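Local coordinates for type VI immunity protein Atu4351 (Agrobacterium fabrum, PDB 6ITW) that probably protects the bacterium against its own toxic type VI secretion effector, as the immunity member of an effector-immunity pair, at residues M24-A27 with D28-R31; A30-K33 with N34-E38; F59-P62 with E63-K66; L96-E100 with D101-T105. All coordinates share one frame; numbering follows the deposited sequence.

All four contacts are local turns of the GAD-like domain. Contact 1 forms the first turn of helix 26-31. Contact 2 overlaps it at Ala-30 and Arg-31 and closes the bend that leads into helix 38-47. Farther along, contact 3 rounds the connection from strand 57-59 to helix 66-73, and contact 4 closes the hairpin of strands 94-99 and 103-108. Apart from that overlap they run in series, with none nested or crossed. In space, Asn-61 of contact 3 meets Asp-28 of contact 1, while Glu-63 meets Tyr-32 of contact 2. The Arg-35 carbonyl and Pro-37 of contact 2 pack on Trp-98 of contact 4, tying the helical bend to the sheet.

Contact 1 (M24-A27 with D28-R31); sequences MGEA and DIAR
Ile-29 N bonds Gly-25 O at 2.9 Å, Ala-30 N bonds Glu-26 O and Arg-31 N bonds Ala-27 O, three successive i-to-i+4 bonds that wind 24-27 onto 28-31. Ile-29 CG1 sits over this start, 3.3 Å from Gly-25 O, and also meets Met-24, a selenomethionine, whose CG is 3.9 Å and SE 4.0 Å away. The Met-24 chain leaves opposite its amide nitrogen (chi1 -171°), lies along the flank of the first turn against Ile-29, and crosses the Asp-28 side chain at about a right angle. Ile-44 and Leu-41 of helix 38-47 pack on this apolar pair.

Gly-25 is the N-cap of helix 26-31, and Asp-28 holds the third helical position, where a capping box would make a direct bond to the cap. Here a water intervenes: it accepts from Gly-25 N at 2.9 Å and donates to Asp-28 OD2 at 2.5 Å. The same OD2 also takes Asn-61 ND2. The other oxygen, Asp-28 OD1, forms a salt bridge with Arg-31 NH1 at 2.6 Å, its hydrogen bond weak because it is bent to 129°; the carboxylate carbon lies in the guanidinium plane, at its edge. Glu-26, on the outer side, pairs with Arg-45.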
loop_
_atom_site.group_PDB
_atom_site.type_symbol
_atom_site.label_atom_id
_atom_site.label_comp_id
_atom_site.label_asym_id
_atom_site.label_seq_id
_atom_site.Cartn_x
_atom_site.Cartn_y
_atom_site.Cartn_z
HETATM N N MSE A 24 -13.710 6.282 9.971
HETATM C CA MSE A 24 -13.817 4.821 10.055
HETATM C C MSE A 24 -14.706 4.489 11.253
HETATM O O MSE A 24 -14.357 4.803 12.396
HETATM C CB MSE A 24 -12.447 4.148 10.181
HETATM C CG MSE A 24 -12.528 2.647 10.040
HETATM SE SE MSE A 24 -10.824 1.711 10.052
HETATM C CE MSE A 24 -10.161 2.328 8.401
ATOM N N GLY A 25 -15.870 3.888 10.974
ATOM C CA GLY A 25 -16.861 3.660 12.012
ATOM C C GLY A 25 -16.433 2.622 13.033
ATOM O O GLY A 25 -15.526 1.807 12.817
ATOM N N GLU A 26 -17.117 2.642 14.179
ATOM C CA GLU A 26 -16.740 1.733 15.261
ATOM C C GLU A 26 -17.010 0.279 14.894
ATOM O O GLU A 26 -16.226 -0.609 15.250
ATOM C CB GLU A 26 -17.461 2.113 16.551
ATOM C CG GLU A 26 -16.780 3.264 17.267
ATOM C CD GLU A 26 -15.350 2.928 17.661
ATOM O OE1 GLU A 26 -15.019 1.723 17.777
ATOM O OE2 GLU A 26 -14.551 3.867 17.857
ATOM N N ALA A 27 -18.099 0.012 14.168
ATOM C CA ALA A 27 -18.338 -1.355 13.711
ATOM C C ALA A 27 -17.160 -1.858 12.882
ATOM O O ALA A 27 -16.635 -2.953 13.129
ATOM C CB ALA A 27 -19.644 -1.428 12.914
ATOM N N ASP A 28 -16.707 -1.048 11.914
ATOM C CA ASP A 28 -15.529 -1.407 11.125
ATOM C C ASP A 28 -14.295 -1.619 12.008
ATOM O O ASP A 28 -13.570 -2.606 11.843
ATOM C CB ASP A 28 -15.276 -0.337 10.058
ATOM C CG ASP A 28 -16.181 -0.506 8.842
ATOM O OD1 ASP A 28 -16.903 -1.527 8.783
ATOM O OD2 ASP A 28 -16.180 0.376 7.951
ATOM N N ILE A 29 -14.050 -0.717 12.968
ATOM C CA ILE A 29 -12.884 -0.882 13.837
ATOM C C ILE A 29 -13.041 -2.115 14.725
ATOM O O ILE A 29 -12.048 -2.765 15.088
ATOM C CB ILE A 29 -12.645 0.389 14.681
ATOM C CG1 ILE A 29 -12.374 1.604 13.791
ATOM C CG2 ILE A 29 -11.468 0.211 15.663
ATOM C CD1 ILE A 29 -12.073 2.868 14.590
ATOM N N ALA A 30 -14.280 -2.458 15.096
ATOM C CA ALA A 30 -14.491 -3.633 15.933
ATOM C C ALA A 30 -14.109 -4.896 15.182
ATOM O O ALA A 30 -13.471 -5.800 15.738
ATOM C CB ALA A 30 -15.948 -3.697 16.396
ATOM N N ARG A 31 -14.460 -4.948 13.898
ATOM C CA ARG A 31 -14.093 -6.049 13.019
ATOM C C ARG A 31 -12.599 -6.397 13.055
ATOM O O ARG A 31 -12.234 -7.540 12.765
ATOM C CB ARG A 31 -14.549 -5.679 11.607
ATOM C CG ARG A 31 -14.333 -6.723 10.549
ATOM C CD ARG A 31 -15.009 -6.317 9.238
ATOM N NE ARG A 31 -16.471 -6.361 9.305
ATOM C CZ ARG A 31 -17.257 -5.287 9.307
ATOM N NH1 ARG A 31 -16.720 -4.077 9.239
ATOM N NH2 ARG A 31 -18.581 -5.419 9.368
HETATM O O HOH W 1 -16.784 2.734 8.509
#

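Contact 2 (A30-K33 with N34-E38); sequences ARYK and NRIPE
A type II beta turn carries the chain off the end of helix 26-31, with Arg-35 N bonded to Tyr-32 O at 2.8 Å. Lys-33 has phi/psi of -55/129°, and Asn-34, with a positive phi of 63°, fills the left-handed corner. Tyr-32 O also accepts from Ile-36 N at 3.0 Å. The two donors differ in approach: Ile-36 N comes within the carbonyl plane, Arg-35 N from well above it, and together they pin the bend.

In the fold this bend reverses the chain between helix 26-31 and helix 38-47, and its apolar side faces strand 84-90. There Tyr-32 and Ile-36 lie alongside each other and point the same way, Ile-36 CD1 being 3.6 Å from Tyr-32 CD1; His-85 touches both, meeting the tyrosine ring edge-to-face. Arg-35 folds back at chi2 and chi3, which lays its guanidinium flat over the Arg-31 carbonyl oxygen: Arg-31 O stands over the centre of one face, 3.4 Å from Arg-35 CZ. The guanidinium plane is nearly perpendicular to the Tyr-32 ring, and Arg-35 NH2 comes to 3.9 Å from Tyr-32 CE1. On the outer side, the aliphatic part of Lys-33 runs beside the Asn-34 amide, Lys-33 CG lying 3.6 Å from Asn-34 OD1.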
loop_
_atom_site.group_PDB
_atom_site.type_symbol
_atom_site.label_atom_id
_atom_site.label_comp_id
_atom_site.label_asym_id
_atom_site.label_seq_id
_atom_site.Cartn_x
_atom_site.Cartn_y
_atom_site.Cartn_z
ATOM N N ALA A 30 -14.280 -2.458 15.096
ATOM C CA ALA A 30 -14.491 -3.633 15.933
ATOM C C ALA A 30 -14.109 -4.896 15.182
ATOM O O ALA A 30 -13.471 -5.800 15.738
ATOM C CB ALA A 30 -15.948 -3.697 16.396
ATOM N N ARG A 31 -14.460 -4.948 13.898
ATOM C CA ARG A 31 -14.093 -6.049 13.019
ATOM C C ARG A 31 -12.599 -6.397 13.055
ATOM O O ARG A 31 -12.234 -7.540 12.765
ATOM C CB ARG A 31 -14.549 -5.679 11.607
ATOM C CG ARG A 31 -14.333 -6.723 10.549
ATOM C CD ARG A 31 -15.009 -6.317 9.238
ATOM N NE ARG A 31 -16.471 -6.361 9.305
ATOM C CZ ARG A 31 -17.257 -5.287 9.307
ATOM N NH1 ARG A 31 -16.720 -4.077 9.239
ATOM N NH2 ARG A 31 -18.581 -5.419 9.368
ATOM N N TYR A 32 -11.716 -5.473 13.438
ATOM C CA TYR A 32 -10.285 -5.754 13.352
ATOM C C TYR A 32 -9.609 -5.891 14.712
ATOM O O TYR A 32 -8.373 -5.954 14.774
ATOM C CB TYR A 32 -9.596 -4.691 12.486
ATOM C CG TYR A 32 -10.091 -4.777 11.061
ATOM C CD1 TYR A 32 -9.594 -5.747 10.211
ATOM C CD2 TYR A 32 -11.106 -3.935 10.581
ATOM C CE1 TYR A 32 -10.050 -5.874 8.911
ATOM C CE2 TYR A 32 -11.579 -4.058 9.261
ATOM C CZ TYR A 32 -11.030 -5.039 8.432
ATOM O OH TYR A 32 -11.447 -5.227 7.121
ATOM N N LYS A 33 -10.386 -5.986 15.794
ATOM C CA LYS A 33 -9.831 -6.253 17.119
ATOM C C LYS A 33 -8.988 -7.526 17.123
ATOM O O LYS A 33 -9.431 -8.587 16.667
ATOM C CB LYS A 33 -10.958 -6.375 18.147
ATOM C CG LYS A 33 -10.473 -6.685 19.560
ATOM C CD LYS A 33 -11.626 -7.037 20.499
ATOM C CE LYS A 33 -11.144 -7.139 21.944
ATOM N NZ LYS A 33 -11.722 -8.318 22.664
ATOM N N ASN A 34 -7.766 -7.411 17.645
ATOM C CA ASN A 34 -6.760 -8.474 17.658
ATOM C C ASN A 34 -6.312 -8.900 16.263
ATOM O O ASN A 34 -5.556 -9.866 16.128
ATOM C CB ASN A 34 -7.238 -9.704 18.431
ATOM C CG ASN A 34 -7.443 -9.418 19.890
ATOM O OD1 ASN A 34 -8.540 -9.612 20.417
ATOM N ND2 ASN A 34 -6.393 -8.937 20.558
ATOM N N ARG A 35 -6.744 -8.204 15.217
ATOM C CA ARG A 35 -6.219 -8.463 13.889
ATOM C C ARG A 35 -5.335 -7.341 13.363
ATOM O O ARG A 35 -4.458 -7.606 12.536
ATOM C CB ARG A 35 -7.377 -8.750 12.922
ATOM C CG ARG A 35 -7.857 -10.192 13.066
ATOM C CD ARG A 35 -9.322 -10.383 12.787
ATOM N NE ARG A 35 -9.727 -9.819 11.510
ATOM C CZ ARG A 35 -10.912 -10.044 10.953
ATOM N NH1 ARG A 35 -11.787 -10.832 11.569
ATOM N NH2 ARG A 35 -11.219 -9.489 9.787
ATOM N N ILE A 36 -5.515 -6.114 13.849
ATOM C CA ILE A 36 -4.642 -4.979 13.551
ATOM C C ILE A 36 -4.273 -4.380 14.901
ATOM O O ILE A 36 -5.155 -4.266 15.766
ATOM C CB ILE A 36 -5.346 -3.951 12.649
ATOM C CG1 ILE A 36 -5.812 -4.601 11.333
ATOM C CG2 ILE A 36 -4.445 -2.743 12.399
ATOM C CD1 ILE A 36 -6.616 -3.661 10.429
ATOM N N PRO A 37 -3.014 -4.001 15.142
ATOM C CA PRO A 37 -2.631 -3.491 16.478
ATOM C C PRO A 37 -3.517 -2.330 16.928
ATOM O O PRO A 37 -3.877 -1.455 16.135
ATOM C CB PRO A 37 -1.179 -3.039 16.285
ATOM C CG PRO A 37 -0.667 -3.875 15.116
ATOM C CD PRO A 37 -1.864 -4.100 14.217
ATOM N N GLU A 38 -3.857 -2.320 18.225
ATOM C CA GLU A 38 -4.806 -1.323 18.731
ATOM C C GLU A 38 -4.255 0.094 18.684
ATOM O O GLU A 38 -5.033 1.040 18.514
ATOM C CB GLU A 38 -5.239 -1.639 20.169
ATOM C CG GLU A 38 -6.747 -1.854 20.282
ATOM C CD GLU A 38 -7.578 -0.588 20.016
ATOM O OE1 GLU A 38 -7.262 0.482 20.586
ATOM O OE2 GLU A 38 -8.565 -0.668 19.245
#

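Contact 3 (F59-P62 with E63-K66); sequences FCNP and EKYK
Asn-61 OD1 accepts Glu-63 N at 2.9 Å while its own backbone O accepts Lys-64 N at 2.8 Å, a double grip round the intervening Pro-62. A chi1 of -170° swings the amide of Asn-61 out beside its own carbonyl carbon, alongside the Glu-63 side chain, and presents OD1 to the Glu-63 backbone amide. The second bond is less well aimed, Lys-64 N standing about 50° out of the carbonyl plane.

The tight side of the turn is the one that carries Tyr-65. Cys-60 CB comes to 3.6 Å from Tyr-65 CE1, and Cys-60 SG lies 4.5 Å from the ring centroid, 33° off the normal, a slanted sulfur-aromatic contact. Asn-61 O meets the same ring at its edge, in plane, 3.5 Å from Tyr-65 CD1. Phe-89 and residues of helix 193-200 add to the packing round the ring.

The opposite character belongs to the lysines, which are exposed. Lys-64 rests its CD 3.7 Å from Asn-61 CB, then leads away to a salt bridge with Glu-22. Lys-66 NZ reaches Glu-63 OE2 at 3.2 Å from above the carboxylate plane, a salt bridge on the outer side of the turn.

Asn-Pro followed by these bonds is an Asx-Pro turn combined with a beta turn, here linking strand 57-59 to helix 66-73.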
loop_
_atom_site.group_PDB
_atom_site.type_symbol
_atom_site.label_atom_id
_atom_site.label_comp_id
_atom_site.label_asym_id
_atom_site.label_seq_id
_atom_site.Cartn_x
_atom_site.Cartn_y
_atom_site.Cartn_z
ATOM N N PHE A 59 -4.676 7.133 3.671
ATOM C CA PHE A 59 -5.165 5.981 4.411
ATOM C C PHE A 59 -6.497 5.559 3.829
ATOM O O PHE A 59 -7.230 6.371 3.244
ATOM C CB PHE A 59 -5.337 6.290 5.899
ATOM C CG PHE A 59 -4.058 6.543 6.620
ATOM C CD1 PHE A 59 -3.517 7.835 6.682
ATOM C CD2 PHE A 59 -3.387 5.500 7.252
ATOM C CE1 PHE A 59 -2.309 8.081 7.361
ATOM C CE2 PHE A 59 -2.185 5.739 7.930
ATOM C CZ PHE A 59 -1.654 7.037 7.987
ATOM N N CYS A 60 -6.807 4.275 3.991
ATOM C CA CYS A 60 -8.028 3.716 3.439
ATOM C C CYS A 60 -8.665 2.783 4.457
ATOM O O CYS A 60 -7.998 2.240 5.341
ATOM C CB CYS A 60 -7.767 2.961 2.118
ATOM S SG CYS A 60 -6.720 1.458 2.269
ATOM N N ASN A 61 -9.970 2.595 4.308
ATOM C CA ASN A 61 -10.694 1.628 5.114
ATOM C C ASN A 61 -10.421 0.217 4.604
ATOM O O ASN A 61 -10.806 -0.102 3.477
ATOM C CB ASN A 61 -12.189 1.952 5.080
ATOM C CG ASN A 61 -12.992 1.137 6.077
ATOM O OD1 ASN A 61 -12.732 -0.062 6.282
ATOM N ND2 ASN A 61 -13.969 1.787 6.717
ATOM N N PRO A 62 -9.772 -0.654 5.396
ATOM C CA PRO A 62 -9.463 -2.017 4.906
ATOM C C PRO A 62 -10.674 -2.761 4.402
ATOM O O PRO A 62 -10.567 -3.575 3.476
ATOM C CB PRO A 62 -8.877 -2.731 6.133
ATOM C CG PRO A 62 -8.646 -1.677 7.154
ATOM C CD PRO A 62 -9.488 -0.502 6.830
ATOM N N GLU A 63 -11.830 -2.517 5.018
ATOM C CA GLU A 63 -13.049 -3.173 4.580
ATOM C C GLU A 63 -13.381 -2.815 3.132
ATOM O O GLU A 63 -13.820 -3.678 2.365
ATOM C CB GLU A 63 -14.193 -2.806 5.529
ATOM C CG GLU A 63 -15.440 -3.672 5.356
ATOM C CD GLU A 63 -15.217 -5.142 5.745
ATOM O OE1 GLU A 63 -14.164 -5.488 6.342
ATOM O OE2 GLU A 63 -16.115 -5.956 5.451
ATOM N N LYS A 64 -13.129 -1.564 2.723
ATOM C CA LYS A 64 -13.514 -1.110 1.387
ATOM C C LYS A 64 -12.592 -1.646 0.295
ATOM O O LYS A 64 -13.017 -1.739 -0.863
ATOM C CB LYS A 64 -13.568 0.427 1.351
ATOM C CG LYS A 64 -14.781 0.971 2.136
ATOM C CD LYS A 64 -14.739 2.478 2.429
ATOM C CE LYS A 64 -14.833 3.324 1.164
ATOM N NZ LYS A 64 -15.238 4.742 1.469
ATOM N N TYR A 65 -11.364 -2.031 0.639
ATOM C CA TYR A 65 -10.379 -2.495 -0.335
ATOM C C TYR A 65 -10.004 -3.970 -0.178
ATOM O O TYR A 65 -9.006 -4.402 -0.767
ATOM C CB TYR A 65 -9.120 -1.620 -0.253
ATOM C CG TYR A 65 -9.381 -0.196 -0.718
ATOM C CD1 TYR A 65 -9.971 0.740 0.136
ATOM C CD2 TYR A 65 -9.075 0.205 -2.018
ATOM C CE1 TYR A 65 -10.232 2.044 -0.280
ATOM C CE2 TYR A 65 -9.339 1.510 -2.450
ATOM C CZ TYR A 65 -9.915 2.423 -1.571
ATOM O OH TYR A 65 -10.162 3.713 -1.968
ATOM N N LYS A 66 -10.782 -4.767 0.567
ATOM C CA LYS A 66 -10.389 -6.162 0.814
ATOM C C LYS A 66 -10.448 -7.013 -0.456
ATOM O O LYS A 66 -9.683 -7.979 -0.592
ATOM C CB LYS A 66 -11.268 -6.785 1.906
ATOM C CG LYS A 66 -12.748 -6.853 1.530
ATOM C CD LYS A 66 -13.670 -6.980 2.750
ATOM C CE LYS A 66 -13.741 -8.394 3.290
ATOM N NZ LYS A 66 -15.067 -8.639 3.949
#

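Contact 4 (L96-E100 with D101-T105); sequences LAWNE and DYKTT
Ala-97 pairs with Thr-105, and Asn-99 with Lys-103, as antiparallel hydrogen-bonded pairs flanking the non-hydrogen-bonded pair Trp-98 and Thr-104; the strand axes approach to 4.5 Å with their directions 145° apart. Ala-97 N and Thr-105 O bond at 2.9 Å, and the reciprocal bond and both bonds of the Asn-99 and Lys-103 pair are also made. Residues 100-102 form the hairpin loop, after which Lys-103 takes a positive phi of 69°.

Inside that loop, Asn-99 OD1 grips two amides. Tyr-102 N, at 2.6 Å, lies in the carbonyl plane on a lone pair; Asp-101 N, at 2.8 Å, stands above the plane and makes an Asx turn. On the other side of the amide, ND2 bonds Thr-84 OG1 and donates, at 3.0 Å, to a water that itself donates to Asp-101 OD2; the Asp-101 carboxylate also makes a salt bridge with Arg-83.

Lys-103 covers one face of Trp-98. The lysine CA sits over the six-membered ring, 3.7 Å from its centroid and 12° off the normal, a CH-pi contact, and the lysine chain runs beside the indole with CB 3.6 Å from Trp-98 CH2. Lys-103 NZ goes on to Ser-128. Leu-96 CD1 and Thr-104 CG2 touch at 3.6 Å.

Lys-103 O accepts both Asn-99 N and Thr-105 OG1, from opposite faces of its plane, which fixes the closing strand pair. The side-chain amide of Asn-99 is held separately, at OD1 by Asp-101 N and Tyr-102 N and at ND2 by Thr-84 OG1 and the water, so its orientation is set from both ends.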
loop_
_atom_site.group_PDB
_atom_site.type_symbol
_atom_site.label_atom_id
_atom_site.label_comp_id
_atom_site.label_asym_id
_atom_site.label_seq_id
_atom_site.Cartn_x
_atom_site.Cartn_y
_atom_site.Cartn_z
ATOM N N LEU A 96 0.100 -0.156 1.557
ATOM C CA LEU A 96 0.614 -0.555 2.864
ATOM C C LEU A 96 -0.442 -1.427 3.536
ATOM O O LEU A 96 -1.568 -0.963 3.791
ATOM C CB LEU A 96 0.930 0.657 3.733
ATOM C CG LEU A 96 1.293 0.382 5.198
ATOM C CD1 LEU A 96 2.393 -0.661 5.288
ATOM C CD2 LEU A 96 1.733 1.657 5.914
ATOM N N ALA A 97 -0.088 -2.687 3.809
ATOM C CA ALA A 97 -1.024 -3.659 4.356
ATOM C C ALA A 97 -0.456 -4.270 5.626
ATOM O O ALA A 97 0.757 -4.308 5.843
ATOM C CB ALA A 97 -1.341 -4.777 3.355
ATOM N N TRP A 98 -1.344 -4.759 6.478
ATOM C CA TRP A 98 -0.921 -5.444 7.689
ATOM C C TRP A 98 -1.286 -6.916 7.573
ATOM O O TRP A 98 -2.470 -7.264 7.432
ATOM C CB TRP A 98 -1.568 -4.830 8.927
ATOM C CG TRP A 98 -1.186 -5.543 10.170
ATOM C CD1 TRP A 98 -1.930 -6.475 10.849
ATOM C CD2 TRP A 98 0.044 -5.406 10.887
ATOM N NE1 TRP A 98 -1.238 -6.911 11.951
ATOM C CE2 TRP A 98 -0.026 -6.267 12.005
ATOM C CE3 TRP A 98 1.194 -4.624 10.705
ATOM C CZ2 TRP A 98 1.016 -6.376 12.934
ATOM C CZ3 TRP A 98 2.231 -4.731 11.628
ATOM C CH2 TRP A 98 2.132 -5.606 12.730
ATOM N N ASN A 99 -0.279 -7.777 7.628
ATOM C CA ASN A 99 -0.496 -9.219 7.654
ATOM C C ASN A 99 -0.438 -9.682 9.105
ATOM O O ASN A 99 0.531 -9.380 9.819
ATOM C CB ASN A 99 0.543 -9.967 6.816
ATOM C CG ASN A 99 0.390 -11.478 6.926
ATOM O OD1 ASN A 99 0.952 -12.105 7.828
ATOM N ND2 ASN A 99 -0.396 -12.064 6.025
ATOM N N GLU A 100 -1.466 -10.427 9.530
ATOM C CA GLU A 100 -1.582 -10.810 10.938
ATOM C C GLU A 100 -0.453 -11.725 11.392
ATOM O O GLU A 100 -0.125 -11.748 12.584
ATOM C CB GLU A 100 -2.918 -11.492 11.197
ATOM C CG GLU A 100 -4.101 -10.572 11.153
ATOM C CD GLU A 100 -5.397 -11.346 11.198
ATOM O OE1 GLU A 100 -5.492 -12.280 12.025
ATOM O OE2 GLU A 100 -6.316 -11.037 10.405
ATOM N N ASP A 101 0.164 -12.471 10.470
ATOM C CA ASP A 101 1.236 -13.396 10.826
ATOM C C ASP A 101 2.624 -12.818 10.615
ATOM O O ASP A 101 3.536 -13.138 11.383
ATOM C CB ASP A 101 1.100 -14.702 10.019
ATOM C CG ASP A 101 -0.281 -15.332 10.164
ATOM O OD1 ASP A 101 -0.679 -15.651 11.313
ATOM O OD2 ASP A 101 -0.985 -15.487 9.141
ATOM N N TYR A 102 2.818 -11.970 9.602
ATOM C CA TYR A 102 4.159 -11.521 9.243
ATOM C C TYR A 102 4.298 -10.002 9.214
ATOM O O TYR A 102 5.346 -9.493 8.784
ATOM C CB TYR A 102 4.564 -12.147 7.902
ATOM C CG TYR A 102 4.585 -13.671 7.943
ATOM C CD1 TYR A 102 5.667 -14.371 8.487
ATOM C CD2 TYR A 102 3.507 -14.410 7.457
ATOM C CE1 TYR A 102 5.675 -15.787 8.530
ATOM C CE2 TYR A 102 3.494 -15.812 7.498
ATOM C CZ TYR A 102 4.580 -16.494 8.031
ATOM O OH TYR A 102 4.547 -17.879 8.050
ATOM N N LYS A 103 3.292 -9.268 9.709
ATOM C CA LYS A 103 3.299 -7.809 9.871
ATOM C C LYS A 103 3.287 -7.044 8.547
ATOM O O LYS A 103 2.604 -7.428 7.591
ATOM C CB LYS A 103 4.507 -7.319 10.692
ATOM C CG LYS A 103 5.112 -8.255 11.733
ATOM C CD LYS A 103 4.183 -8.625 12.857
ATOM C CE LYS A 103 4.984 -9.195 14.039
ATOM N NZ LYS A 103 4.160 -10.125 14.858
ATOM N N THR A 104 4.068 -5.965 8.491
ATOM C CA THR A 104 3.971 -4.977 7.424
ATOM C C THR A 104 4.237 -5.607 6.062
ATOM O O THR A 104 5.247 -6.289 5.855
ATOM C CB THR A 104 4.963 -3.838 7.684
ATOM O OG1 THR A 104 4.563 -3.107 8.850
ATOM C CG2 THR A 104 5.007 -2.888 6.518
ATOM N N THR A 105 3.328 -5.354 5.131
ATOM C CA THR A 105 3.367 -5.906 3.785
ATOM C C THR A 105 3.165 -4.766 2.796
ATOM O O THR A 105 2.428 -3.817 3.090
ATOM C CB THR A 105 2.259 -6.979 3.614
ATOM O OG1 THR A 105 2.395 -7.992 4.630
ATOM C CG2 THR A 105 2.311 -7.628 2.229
HETATM O O HOH W 2 -1.026 -15.037 6.206
#